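Local atomic coordinates of mitochondrial RNA-binding protein 1 (Trypanosoma brucei, PDB entry 2GIA), a protein that binds guide RNA together with its partner MRP2 and is proposed to act as an RNA matchmaker in mitochondrial RNA editing in trypanosomes. Residues D17-P22 with Y42-P47; G34-I39 with S66-H71; T92-L97 with K111-A116; E100-G105 with K126-F131. One frame throughout, in Å; residues are numbered along the deposited sequence.

Overall arrangement
Interactions 2, 3 and 4 pair strands or their ends within the two antiparallel sheets; interaction 1 joins loops at the margin of the first sheet. Interactions 1 and 2 share strand 36-43 but lie at its two ends, with centres 25 Å apart. Interactions 3 and 4 both use strand 96-101. Interaction 1 is a surface contact, ruled by one glutamine amide. Interaction 2 is partly buried and the most extensive, with strand pairing over a leucine-rich core. Interaction 3 is partly buried and pairs the start of strand 96-101 with strand 111-112; Tyr-95 OH probably bonds to Arg-68 O of interaction 2. Interaction 4, the smallest, is partly buried and mainly polar, where strand 121-128 passes into helix 130-145.

Interaction 1: residues D17-P22 with Y42-P47; sequences DVRDDP and YPQLGP
The backbones come together only at one end, where the CA atoms of Pro-22 and Gly-46 are 5.4 Å apart. Between the loops stands the side chain of Gln-44. Its CG is anti to the backbone N (chi1 173°) and the chain stays extended, which carries the amide across to Arg-19. There it meets both backbone polar atoms of one residue. Arg-19 N donates to Gln-44 OE1 at 2.9 Å, nearly straight and on a lone pair in the carbonyl plane. Gln-44 NE2 returns a bond of 2.9 Å to Arg-19 O. The same NE2 also donates to Gly-46 O at 2.9 Å, within its own segment. Both acceptors of NE2 lie close to the amide plane. Pro-22 packs its CG against Gly-46 C at 3.5 Å, and Val-18 CG1 lies near OE1. A water donates to Pro-22 O and Gln-44 O, and so bridges the backbones. Beside the contact, Arg-19 NE forms a salt bridge with Asp-17 OD2 at 2.9 Å. Backbone bonds also tie Gln-44 to Gly-25. Three bonds grip the Gln-44 amide and fix its rotation, with oxygen toward Arg-19 N. It pairs with Arg-19 N-H and C=O as a neighbouring strand residue would.

Interaction 2: residues G34-I39 with S66-H71; sequences GKLLLI and SVRLRH
One water is gripped by three backbone groups where the strands part. It donates to Lys-35 O and to Arg-70 O, the latter at 2.7 Å, and accepts from Leu-37 N. Strands 36-39 and 66-68 run antiparallel. Ile-39 and Val-67 form a hydrogen-bonded pair: Val-67 N gives to Ile-39 O at 2.9 Å, and Ile-39 N to Val-67 O. Leu-69 N donates to Leu-37 O at 3.0 Å. On the buried side, Ile-39 CB meets Val-67 CG2 at 3.7 Å, and Leu-69 CD1 touches Leu-37 CD2 and Ile-39 CD1. Leu-37 also packs on helices 71-81 and 130-145. On the other face, Leu-38 and Arg-68 lie side by side, with Leu-38 CD2 over the guanidinium, 3.4 Å from NH1. Back at the water-held end, Lys-35 lies across the His-71 ring. With CG anti to the carbonyl carbon (chi1 -61°), Lys-35 sets CG over the ring centre, 3.8 Å from the centroid, a CH-pi contact; the extended chain beyond runs past ND1. A second water joins Lys-35 NZ to His-71 ND1, and NE2 bonds to Ser-146 OG. Ala-45 and Met-175 of the MRP2 chain pack here. Apolar contacts hold the Leu-37 side; two polar partners and the CH-pi contact fix the ring.

Interaction 3: residues T92-L97 with K111-A116; sequences TKAYTL and KVHRVA
The contact extends the antiparallel pairing of strand 96-101 with strand 105-109 to the short strand 111-112. Thr-96 and Lys-111 form an antiparallel hydrogen-bonded pair. Lys-111 N donates to Thr-96 O at 2.9 Å, and Thr-96 N to Lys-111 O at 3.0 Å. Beyond this pair the chains diverge, and a water takes over: it donates to Ala-94 O and accepts from His-113 N. The same water lies 3.5 Å above the His-113 ring plane, toward the rim. Ring atom His-113 CD2 comes within 3.5 Å of Ala-94 O. On the other side of CG, ND1 donates to Arg-114 O at 3.1 Å, from above the carbonyl plane. That bond fixes the ring rotation. His-113 NE2 is buried here without a polar partner. Val-112 CG1 sits between Leu-97 CD2 at 3.9 Å and Tyr-95 CB. Tyr-95 has CG between its backbone N and carbonyl carbon (chi1 57°), and its ring leads off toward Val-67 and Leu-69. Thr-92 OG1 lies over one face of the ring and accepts from Tyr-95 N, an ST motif of the 92-95 turn. The arrangement is typical of the open end of an antiparallel beta hairpin, here 96-101 with 105-112.

Interaction 4: residues E100-G105 with K126-F131; sequences EKSAQG and KFDNHF
Gln-104 reaches across to Asp-128 and Asn-129 from the turn between strands 96-101 and 105-109. Gln-104 CB lies 3.7 Å from Asp-128 CG. At Gln-104 CG the chain bends (chi2 -65°), which brings the amide alongside that of Asn-129. The two side chains point the same way with their amide planes 70° apart. At the tip, Gln-104 OE1 stands 3.4 Å from Asn-129 OD1; both are acceptors, so they do not bond. The link that holds is made by the backbone: Asn-129 N donates to Gln-104 O at 2.9 Å, nearly straight. Next to it Gly-105 and Asp-128 form a non-hydrogen-bonded pair, with CA atoms 4.2 Å apart. Gly-105 CA approaches Phe-127 O at 3.3 Å in a CA-H...O contact. A water donates to Asp-128 OD1 at 2.8 Å and also bonds to Ser-102 OG. That hydroxyl accepts from Gly-105 N at 3.0 Å and holds the turn in shape. Phe-127 turns away to pack on Phe-13 and Ile-15. Asn-129 is the N-cap residue of helix 130-145, though its side chain makes no capping bond. The contact thus sets a beta hairpin, with an ST motif in its turn, against a strand-to-helix junction.

Interaction 1: residues D17-P22 with Y42-P47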
loop_
_atom_site.group_PDB
_atom_site.type_symbol
_atom_site.label_atom_id
_atom_site.label_comp_id
_atom_site.label_asym_id
_atom_site.label_seq_id
_atom_site.Cartn_x
_atom_site.Cartn_y
_atom_site.Cartn_z
ATOM N N ASP B 17 14.987 -18.597 15.991
ATOM C CA ASP B 17 15.914 -18.163 17.016
ATOM C C ASP B 17 16.533 -19.402 17.690
ATOM O O ASP B 17 16.144 -19.802 18.777
ATOM C CB ASP B 17 15.151 -17.311 18.024
ATOM C CG ASP B 17 16.053 -16.694 19.072
ATOM O OD1 ASP B 17 15.514 -16.227 20.106
ATOM O OD2 ASP B 17 17.283 -16.684 18.865
ATOM N N VAL B 18 17.496 -20.002 17.024
ATOM C CA VAL B 18 18.146 -21.204 17.560
ATOM C C VAL B 18 19.253 -20.782 18.542
ATOM O O VAL B 18 20.084 -19.945 18.187
ATOM C CB VAL B 18 18.779 -22.004 16.410
ATOM C CG1 VAL B 18 19.535 -23.211 16.970
ATOM C CG2 VAL B 18 17.717 -22.433 15.426
ATOM N N ARG B 19 19.267 -21.386 19.741
ATOM C CA ARG B 19 20.229 -21.076 20.818
ATOM C C ARG B 19 21.090 -22.257 21.224
ATOM O O ARG B 19 20.724 -23.413 20.989
ATOM C CB ARG B 19 19.509 -20.622 22.092
ATOM C CG ARG B 19 18.509 -19.485 21.920
ATOM C CD ARG B 19 19.239 -18.221 21.466
ATOM N NE ARG B 19 18.370 -17.071 21.557
ATOM C CZ ARG B 19 18.006 -16.505 22.696
ATOM N NH1 ARG B 19 18.450 -16.972 23.857
ATOM N NH2 ARG B 19 17.156 -15.498 22.672
ATOM N N ASP B 20 22.233 -21.958 21.845
ATOM C CA ASP B 20 23.125 -23.012 22.338
ATOM C C ASP B 20 22.373 -23.703 23.472
ATOM O O ASP B 20 22.503 -24.902 23.674
ATOM C CB ASP B 20 24.444 -22.419 22.834
ATOM C CG ASP B 20 25.230 -21.747 21.718
ATOM O OD1 ASP B 20 25.338 -22.351 20.622
ATOM O OD2 ASP B 20 25.740 -20.626 21.938
ATOM N N ASP B 21 21.576 -22.936 24.212
ATOM C CA ASP B 21 20.763 -23.535 25.260
ATOM C C ASP B 21 19.341 -23.706 24.710
ATOM O O ASP B 21 18.547 -22.762 24.743
ATOM C CB ASP B 21 20.694 -22.648 26.501
ATOM C CG ASP B 21 20.190 -23.408 27.722
ATOM O OD1 ASP B 21 19.185 -24.144 27.595
ATOM O OD2 ASP B 21 20.806 -23.278 28.806
ATOM N N PRO B 22 18.998 -24.920 24.247
ATOM C CA PRO B 22 17.691 -25.305 23.675
ATOM C C PRO B 22 16.539 -24.685 24.436
ATOM O O PRO B 22 15.534 -24.261 23.854
ATOM C CB PRO B 22 17.667 -26.817 23.832
ATOM C CG PRO B 22 19.118 -27.184 23.781
ATOM C CD PRO B 22 19.783 -26.119 24.592
ATOM N N TYR B 42 7.098 -22.480 18.272
ATOM C CA TYR B 42 7.568 -23.838 18.592
ATOM C C TYR B 42 8.834 -23.765 19.424
ATOM O O TYR B 42 9.747 -23.050 19.070
ATOM C CB TYR B 42 7.910 -24.578 17.309
ATOM C CG TYR B 42 6.785 -24.633 16.303
ATOM C CD1 TYR B 42 6.189 -25.839 15.992
ATOM C CD2 TYR B 42 6.328 -23.479 15.637
ATOM C CE1 TYR B 42 5.176 -25.938 15.053
ATOM C CE2 TYR B 42 5.288 -23.572 14.676
ATOM C CZ TYR B 42 4.731 -24.831 14.400
ATOM O OH TYR B 42 3.768 -25.033 13.447
ATOM N N PRO B 43 8.905 -24.502 20.549
ATOM C CA PRO B 43 10.108 -24.493 21.399
ATOM C C PRO B 43 11.214 -25.221 20.641
ATOM O O PRO B 43 10.934 -26.166 19.884
ATOM C CB PRO B 43 9.692 -25.318 22.622
ATOM C CG PRO B 43 8.209 -25.348 22.596
ATOM C CD PRO B 43 7.827 -25.319 21.134
ATOM N N GLN B 44 12.455 -24.799 20.814
ATOM C CA GLN B 44 13.562 -25.490 20.161
ATOM C C GLN B 44 13.587 -26.915 20.755
ATOM O O GLN B 44 13.252 -27.093 21.926
ATOM C CB GLN B 44 14.887 -24.793 20.478
ATOM C CG GLN B 44 16.116 -25.503 19.991
ATOM C CD GLN B 44 17.364 -24.612 20.144
ATOM O OE1 GLN B 44 17.260 -23.387 20.134
ATOM N NE2 GLN B 44 18.533 -25.226 20.280
ATOM N N LEU B 45 13.983 -27.896 19.936
ATOM C CA LEU B 45 14.079 -29.306 20.360
ATOM C C LEU B 45 15.561 -29.694 20.288
ATOM O O LEU B 45 16.141 -29.801 19.214
ATOM C CB LEU B 45 13.267 -30.190 19.417
ATOM C CG LEU B 45 13.110 -31.675 19.819
ATOM C CD1 LEU B 45 12.436 -31.779 21.190
ATOM C CD2 LEU B 45 12.320 -32.404 18.738
ATOM N N GLY B 46 16.186 -29.836 21.450
ATOM C CA GLY B 46 17.586 -30.206 21.471
ATOM C C GLY B 46 18.566 -29.163 20.974
ATOM O O GLY B 46 18.185 -28.071 20.526
ATOM N N PRO B 47 19.863 -29.486 21.049
ATOM C CA PRO B 47 20.956 -28.614 20.621
ATOM C C PRO B 47 20.788 -28.208 19.174
ATOM O O PRO B 47 20.092 -28.875 18.429
ATOM C CB PRO B 47 22.203 -29.506 20.788
ATOM C CG PRO B 47 21.850 -30.399 21.920
ATOM C CD PRO B 47 20.378 -30.734 21.662
HETATM O O HOH W 1 13.070 -25.306 23.987
#

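Interaction 2: residues G34-I39 with S66-H71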
loop_
_atom_site.group_PDB
_atom_site.type_symbol
_atom_site.label_atom_id
_atom_site.label_comp_id
_atom_site.label_asym_id
_atom_site.label_seq_id
_atom_site.Cartn_x
_atom_site.Cartn_y
_atom_site.Cartn_z
ATOM N N GLY B 34 -6.841 -14.922 5.200
ATOM C CA GLY B 34 -7.893 -13.952 4.896
ATOM C C GLY B 34 -7.926 -12.831 5.926
ATOM O O GLY B 34 -7.059 -11.980 5.967
ATOM N N LYS B 35 -8.921 -12.852 6.794
ATOM C CA LYS B 35 -9.054 -11.831 7.813
ATOM C C LYS B 35 -8.400 -12.232 9.130
ATOM O O LYS B 35 -8.236 -11.387 10.013
ATOM C CB LYS B 35 -10.554 -11.609 8.106
ATOM C CG LYS B 35 -11.374 -11.127 6.903
ATOM C CD LYS B 35 -12.872 -11.070 7.297
ATOM C CE LYS B 35 -13.764 -10.349 6.244
ATOM N NZ LYS B 35 -15.200 -10.254 6.794
ATOM N N LEU B 36 -8.032 -13.508 9.251
ATOM C CA LEU B 36 -7.551 -14.032 10.531
ATOM C C LEU B 36 -6.067 -14.326 10.707
ATOM O O LEU B 36 -5.500 -15.193 10.040
ATOM C CB LEU B 36 -8.365 -15.280 10.857
ATOM C CG LEU B 36 -9.907 -15.147 10.672
ATOM C CD1 LEU B 36 -10.567 -16.488 11.150
ATOM C CD2 LEU B 36 -10.468 -13.948 11.500
ATOM N N LEU B 37 -5.447 -13.546 11.595
ATOM C CA LEU B 37 -4.023 -13.678 11.914
ATOM C C LEU B 37 -3.820 -14.971 12.747
ATOM O O LEU B 37 -4.607 -15.257 13.650
ATOM C CB LEU B 37 -3.657 -12.479 12.747
ATOM C CG LEU B 37 -2.424 -11.622 12.625
ATOM C CD1 LEU B 37 -1.849 -11.542 11.187
ATOM C CD2 LEU B 37 -2.854 -10.230 13.212
ATOM N N LEU B 38 -2.793 -15.738 12.438
ATOM C CA LEU B 38 -2.478 -16.967 13.183
ATOM C C LEU B 38 -1.047 -16.809 13.676
ATOM O O LEU B 38 -0.101 -16.793 12.891
ATOM C CB LEU B 38 -2.587 -18.209 12.256
ATOM C CG LEU B 38 -3.932 -18.219 11.487
ATOM C CD1 LEU B 38 -3.959 -19.269 10.367
ATOM C CD2 LEU B 38 -5.052 -18.470 12.484
ATOM N N ILE B 39 -0.872 -16.768 14.988
ATOM C CA ILE B 39 0.457 -16.576 15.543
ATOM C C ILE B 39 0.823 -17.870 16.255
ATOM O O ILE B 39 0.064 -18.332 17.096
ATOM C CB ILE B 39 0.436 -15.394 16.526
ATOM C CG1 ILE B 39 0.044 -14.119 15.745
ATOM C CG2 ILE B 39 1.847 -15.194 17.106
ATOM C CD1 ILE B 39 -0.076 -12.841 16.628
ATOM N N SER B 66 -0.407 -21.850 19.643
ATOM C CA SER B 66 -1.043 -21.436 18.409
ATOM C C SER B 66 -2.303 -20.633 18.710
ATOM O O SER B 66 -3.291 -21.165 19.234
ATOM C CB SER B 66 -1.378 -22.662 17.531
ATOM O OG SER B 66 -1.709 -22.215 16.237
ATOM N N VAL B 67 -2.273 -19.335 18.407
ATOM C CA VAL B 67 -3.421 -18.493 18.695
ATOM C C VAL B 67 -4.004 -17.896 17.414
ATOM O O VAL B 67 -3.284 -17.643 16.440
ATOM C CB VAL B 67 -3.077 -17.330 19.688
ATOM C CG1 VAL B 67 -2.604 -17.931 21.068
ATOM C CG2 VAL B 67 -1.973 -16.439 19.146
ATOM N N ARG B 68 -5.307 -17.648 17.448
ATOM C CA ARG B 68 -6.001 -17.107 16.273
ATOM C C ARG B 68 -6.652 -15.797 16.686
ATOM O O ARG B 68 -7.348 -15.759 17.692
ATOM C CB ARG B 68 -7.047 -18.152 15.830
ATOM C CG ARG B 68 -7.813 -17.806 14.584
ATOM C CD ARG B 68 -9.011 -18.765 14.460
ATOM N NE ARG B 68 -9.231 -19.172 13.083
ATOM C CZ ARG B 68 -8.529 -20.102 12.440
ATOM N NH1 ARG B 68 -7.542 -20.755 13.047
ATOM N NH2 ARG B 68 -8.808 -20.367 11.166
ATOM N N LEU B 69 -6.412 -14.708 15.936
ATOM C CA LEU B 69 -6.999 -13.411 16.273
ATOM C C LEU B 69 -8.203 -13.110 15.348
ATOM O O LEU B 69 -8.446 -13.815 14.376
ATOM C CB LEU B 69 -5.923 -12.300 16.145
ATOM C CG LEU B 69 -4.562 -12.518 16.843
ATOM C CD1 LEU B 69 -3.767 -11.174 16.967
ATOM C CD2 LEU B 69 -4.761 -13.134 18.180
ATOM N N ARG B 70 -8.942 -12.061 15.658
ATOM C CA ARG B 70 -10.113 -11.678 14.859
ATOM C C ARG B 70 -9.746 -10.604 13.836
ATOM O O ARG B 70 -8.715 -9.959 13.944
ATOM C CB ARG B 70 -11.206 -11.103 15.764
ATOM C CG ARG B 70 -11.798 -12.016 16.840
ATOM C CD ARG B 70 -12.644 -11.131 17.805
ATOM N NE ARG B 70 -11.800 -10.102 18.440
ATOM C CZ ARG B 70 -12.256 -9.055 19.124
ATOM N NH1 ARG B 70 -13.571 -8.882 19.262
ATOM N NH2 ARG B 70 -11.401 -8.186 19.674
ATOM N N HIS B 71 -10.590 -10.399 12.833
ATOM C CA HIS B 71 -10.303 -9.366 11.860
ATOM C C HIS B 71 -10.052 -8.020 12.542
ATOM O O HIS B 71 -9.141 -7.278 12.170
ATOM C CB HIS B 71 -11.471 -9.197 10.882
ATOM C CG HIS B 71 -11.113 -8.421 9.641
ATOM N ND1 HIS B 71 -12.070 -7.925 8.779
ATOM C CD2 HIS B 71 -9.909 -8.097 9.097
ATOM C CE1 HIS B 71 -11.474 -7.329 7.759
ATOM N NE2 HIS B 71 -10.165 -7.415 7.924
HETATM O O HOH W 2 -14.746 -8.051 9.108
HETATM O O HOH W 3 -6.793 -11.124 12.397
#

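Interaction 3: residues T92-L97 with K111-A116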
loop_
_atom_site.group_PDB
_atom_site.type_symbol
_atom_site.label_atom_id
_atom_site.label_comp_id
_atom_site.label_asym_id
_atom_site.label_seq_id
_atom_site.Cartn_x
_atom_site.Cartn_y
_atom_site.Cartn_z
ATOM N N THR B 92 -9.859 -14.026 25.243
ATOM C CA THR B 92 -10.805 -15.007 24.735
ATOM C C THR B 92 -10.713 -16.175 25.711
ATOM O O THR B 92 -9.946 -16.132 26.681
ATOM C CB THR B 92 -10.426 -15.523 23.354
ATOM O OG1 THR B 92 -9.174 -16.214 23.448
ATOM C CG2 THR B 92 -10.328 -14.377 22.349
ATOM N N LYS B 93 -11.479 -17.222 25.436
ATOM C CA LYS B 93 -11.452 -18.392 26.281
ATOM C C LYS B 93 -10.083 -19.038 26.178
ATOM O O LYS B 93 -9.620 -19.680 27.119
ATOM C CB LYS B 93 -12.530 -19.388 25.822
ATOM C CG LYS B 93 -12.149 -20.852 26.053
ATOM C CD LYS B 93 -12.466 -21.750 24.830
ATOM C CE LYS B 93 -11.195 -22.190 24.052
ATOM N NZ LYS B 93 -10.163 -22.906 24.901
ATOM N N ALA B 94 -9.423 -18.887 25.026
ATOM C CA ALA B 94 -8.123 -19.522 24.865
ATOM C C ALA B 94 -6.905 -18.725 25.347
ATOM O O ALA B 94 -5.864 -19.314 25.667
ATOM C CB ALA B 94 -7.921 -19.938 23.364
ATOM N N TYR B 95 -7.010 -17.397 25.412
ATOM C CA TYR B 95 -5.819 -16.639 25.788
ATOM C C TYR B 95 -6.162 -15.247 26.221
ATOM O O TYR B 95 -7.274 -14.785 25.984
ATOM C CB TYR B 95 -4.859 -16.531 24.573
ATOM C CG TYR B 95 -5.489 -15.885 23.334
ATOM C CD1 TYR B 95 -5.878 -16.661 22.214
ATOM C CD2 TYR B 95 -5.745 -14.503 23.300
ATOM C CE1 TYR B 95 -6.518 -16.065 21.092
ATOM C CE2 TYR B 95 -6.370 -13.914 22.195
ATOM C CZ TYR B 95 -6.760 -14.702 21.096
ATOM O OH TYR B 95 -7.417 -14.092 20.018
ATOM N N THR B 96 -5.173 -14.586 26.834
ATOM C CA THR B 96 -5.271 -13.177 27.226
ATOM C C THR B 96 -3.961 -12.609 26.797
ATOM O O THR B 96 -2.944 -12.956 27.346
ATOM C CB THR B 96 -5.463 -12.967 28.748
ATOM O OG1 THR B 96 -6.749 -13.469 29.104
ATOM C CG2 THR B 96 -5.461 -11.465 29.085
ATOM N N LEU B 97 -3.987 -11.718 25.802
ATOM C CA LEU B 97 -2.742 -11.204 25.255
ATOM C C LEU B 97 -2.785 -9.718 25.046
ATOM O O LEU B 97 -3.801 -9.168 24.612
ATOM C CB LEU B 97 -2.459 -11.875 23.866
ATOM C CG LEU B 97 -2.029 -13.340 23.806
ATOM C CD1 LEU B 97 -1.956 -13.896 22.336
ATOM C CD2 LEU B 97 -0.672 -13.411 24.478
ATOM N N LYS B 111 -1.173 -14.782 28.705
ATOM C CA LYS B 111 -1.429 -16.171 29.071
ATOM C C LYS B 111 -1.971 -16.952 27.876
ATOM O O LYS B 111 -2.894 -16.495 27.216
ATOM C CB LYS B 111 -2.457 -16.180 30.213
ATOM C CG LYS B 111 -1.887 -15.551 31.512
ATOM C CD LYS B 111 -2.799 -15.745 32.715
ATOM C CE LYS B 111 -2.107 -15.292 34.022
ATOM N NZ LYS B 111 -0.798 -16.010 34.275
ATOM N N VAL B 112 -1.418 -18.127 27.621
ATOM C CA VAL B 112 -1.871 -18.948 26.481
ATOM C C VAL B 112 -1.700 -20.404 26.918
ATOM O O VAL B 112 -1.127 -20.683 27.965
ATOM C CB VAL B 112 -0.930 -18.798 25.252
ATOM C CG1 VAL B 112 -0.897 -17.332 24.797
ATOM C CG2 VAL B 112 0.525 -19.232 25.632
ATOM N N HIS B 113 -2.169 -21.342 26.118
ATOM C CA HIS B 113 -1.873 -22.728 26.500
ATOM C C HIS B 113 -1.215 -23.386 25.299
ATOM O O HIS B 113 -1.368 -22.885 24.180
ATOM C CB HIS B 113 -3.150 -23.440 26.936
ATOM C CG HIS B 113 -4.234 -23.441 25.914
ATOM N ND1 HIS B 113 -4.183 -24.222 24.778
ATOM C CD2 HIS B 113 -5.419 -22.787 25.874
ATOM C CE1 HIS B 113 -5.296 -24.051 24.079
ATOM N NE2 HIS B 113 -6.062 -23.186 24.721
ATOM N N ARG B 114 -0.416 -24.429 25.517
ATOM C CA ARG B 114 0.203 -25.135 24.403
ATOM C C ARG B 114 -0.780 -26.113 23.762
ATOM O O ARG B 114 -1.903 -26.304 24.275
ATOM C CB ARG B 114 1.466 -25.842 24.861
ATOM C CG ARG B 114 2.526 -24.831 25.198
ATOM C CD ARG B 114 3.891 -25.371 25.534
ATOM N NE ARG B 114 4.667 -24.215 25.973
ATOM C CZ ARG B 114 5.421 -23.462 25.180
ATOM N NH1 ARG B 114 5.563 -23.752 23.863
ATOM N NH2 ARG B 114 5.968 -22.360 25.691
ATOM N N VAL B 115 -0.404 -26.704 22.626
ATOM C CA VAL B 115 -1.314 -27.636 21.956
ATOM C C VAL B 115 -1.624 -28.806 22.866
ATOM O O VAL B 115 -0.749 -29.284 23.602
ATOM C CB VAL B 115 -0.750 -28.232 20.640
ATOM C CG1 VAL B 115 -0.840 -27.226 19.533
ATOM C CG2 VAL B 115 0.666 -28.719 20.858
ATOM N N ALA B 116 -2.877 -29.251 22.803
ATOM C CA ALA B 116 -3.354 -30.367 23.606
ATOM C C ALA B 116 -2.965 -30.229 25.074
ATOM O O ALA B 116 -2.320 -31.115 25.638
ATOM C CB ALA B 116 -2.816 -31.685 23.035
HETATM O O HOH W 4 -3.906 -20.192 24.058
#

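Interaction 4: residues E100-G105 with K126-F131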
loop_
_atom_site.group_PDB
_atom_site.type_symbol
_atom_site.label_atom_id
_atom_site.label_comp_id
_atom_site.label_asym_id
_atom_site.label_seq_id
_atom_site.Cartn_x
_atom_site.Cartn_y
_atom_site.Cartn_z
ATOM N N GLU B 100 1.846 -4.369 22.388
ATOM C CA GLU B 100 2.180 -2.953 22.556
ATOM C C GLU B 100 3.484 -2.599 21.868
ATOM O O GLU B 100 4.310 -3.480 21.574
ATOM C CB GLU B 100 2.253 -2.580 24.039
ATOM C CG GLU B 100 3.095 -3.507 24.871
ATOM C CD GLU B 100 2.809 -3.289 26.375
ATOM O OE1 GLU B 100 2.623 -4.268 27.083
ATOM O OE2 GLU B 100 2.767 -2.132 26.840
ATOM N N LYS B 101 3.674 -1.312 21.613
ATOM C CA LYS B 101 4.880 -0.844 20.917
ATOM C C LYS B 101 5.910 -0.456 21.950
ATOM O O LYS B 101 5.568 0.196 22.935
ATOM C CB LYS B 101 4.537 0.356 20.010
ATOM C CG LYS B 101 5.709 0.850 19.104
ATOM C CD LYS B 101 5.175 1.739 17.984
ATOM C CE LYS B 101 6.254 2.047 16.934
ATOM N NZ LYS B 101 5.600 2.778 15.827
ATOM N N SER B 102 7.148 -0.920 21.772
ATOM C CA SER B 102 8.227 -0.605 22.707
ATOM C C SER B 102 9.271 0.267 21.994
ATOM O O SER B 102 9.138 0.553 20.802
ATOM C CB SER B 102 8.887 -1.889 23.187
ATOM O OG SER B 102 9.629 -2.475 22.138
ATOM N N ALA B 103 10.315 0.678 22.711
ATOM C CA ALA B 103 11.368 1.492 22.111
ATOM C C ALA B 103 12.123 0.686 21.066
ATOM O O ALA B 103 12.544 1.241 20.069
ATOM C CB ALA B 103 12.363 2.000 23.190
ATOM N N GLN B 104 12.296 -0.614 21.283
ATOM C CA GLN B 104 13.027 -1.432 20.303
ATOM C C GLN B 104 12.163 -2.123 19.230
ATOM O O GLN B 104 12.686 -2.579 18.189
ATOM C CB GLN B 104 13.836 -2.502 21.023
ATOM C CG GLN B 104 14.876 -1.954 21.997
ATOM C CD GLN B 104 15.963 -1.177 21.287
ATOM O OE1 GLN B 104 16.560 -1.668 20.321
ATOM N NE2 GLN B 104 16.230 0.043 21.758
ATOM N N GLY B 105 10.853 -2.197 19.466
ATOM C CA GLY B 105 9.993 -2.875 18.514
ATOM C C GLY B 105 8.602 -3.119 19.044
ATOM O O GLY B 105 7.906 -2.149 19.415
ATOM N N LYS B 126 8.965 -10.950 21.376
ATOM C CA LYS B 126 9.258 -9.574 20.973
ATOM C C LYS B 126 9.669 -9.575 19.521
ATOM O O LYS B 126 10.202 -10.559 19.058
ATOM C CB LYS B 126 10.418 -9.018 21.821
ATOM C CG LYS B 126 10.063 -8.782 23.326
ATOM C CD LYS B 126 11.258 -8.162 24.032
ATOM C CE LYS B 126 11.077 -8.009 25.528
ATOM N NZ LYS B 126 9.759 -7.430 25.796
ATOM N N PHE B 127 9.401 -8.480 18.813
ATOM C CA PHE B 127 9.780 -8.334 17.386
ATOM C C PHE B 127 10.534 -7.024 17.433
ATOM O O PHE B 127 9.924 -5.946 17.353
ATOM C CB PHE B 127 8.512 -8.185 16.547
ATOM C CG PHE B 127 7.594 -9.418 16.623
ATOM C CD1 PHE B 127 7.749 -10.462 15.714
ATOM C CD2 PHE B 127 6.606 -9.510 17.605
ATOM C CE1 PHE B 127 6.913 -11.607 15.774
ATOM C CE2 PHE B 127 5.752 -10.655 17.676
ATOM C CZ PHE B 127 5.909 -11.689 16.769
ATOM N N ASP B 128 11.852 -7.120 17.516
ATOM C CA ASP B 128 12.687 -5.922 17.644
ATOM C C ASP B 128 13.550 -5.640 16.419
ATOM O O ASP B 128 13.839 -6.542 15.638
ATOM C CB ASP B 128 13.597 -6.060 18.891
ATOM C CG ASP B 128 12.817 -5.941 20.203
ATOM O OD1 ASP B 128 11.654 -5.488 20.162
ATOM O OD2 ASP B 128 13.370 -6.276 21.273
ATOM N N ASN B 129 13.969 -4.391 16.281
ATOM C CA ASN B 129 14.829 -4.009 15.165
ATOM C C ASN B 129 14.271 -4.425 13.798
ATOM O O ASN B 129 13.113 -4.126 13.499
ATOM C CB ASN B 129 16.221 -4.593 15.423
ATOM C CG ASN B 129 16.717 -4.205 16.790
ATOM O OD1 ASN B 129 16.656 -3.028 17.159
ATOM N ND2 ASN B 129 17.155 -5.170 17.561
ATOM N N HIS B 130 15.062 -5.086 12.960
ATOM C CA HIS B 130 14.550 -5.416 11.619
ATOM C C HIS B 130 13.333 -6.345 11.676
ATOM O O HIS B 130 12.540 -6.365 10.732
ATOM C CB HIS B 130 15.663 -6.010 10.720
ATOM C CG HIS B 130 16.218 -7.296 11.235
ATOM N ND1 HIS B 130 15.772 -8.526 10.808
ATOM C CD2 HIS B 130 17.178 -7.544 12.157
ATOM C CE1 HIS B 130 16.433 -9.479 11.440
ATOM N NE2 HIS B 130 17.292 -8.909 12.267
ATOM N N PHE B 131 13.163 -7.111 12.769
ATOM C CA PHE B 131 11.972 -7.961 12.865
ATOM C C PHE B 131 10.743 -7.084 13.183
ATOM O O PHE B 131 9.629 -7.477 12.910
ATOM C CB PHE B 131 12.108 -9.019 13.993
ATOM C CG PHE B 131 13.156 -10.058 13.715
ATOM C CD1 PHE B 131 13.023 -10.927 12.655
ATOM C CD2 PHE B 131 14.297 -10.129 14.509
ATOM C CE1 PHE B 131 14.041 -11.885 12.378
ATOM C CE2 PHE B 131 15.303 -11.077 14.238
ATOM C CZ PHE B 131 15.156 -11.945 13.170
HETATM O O HOH W 5 9.874 -5.104 22.275
HETATM O O HOH W 6 14.343 -0.517 16.811
#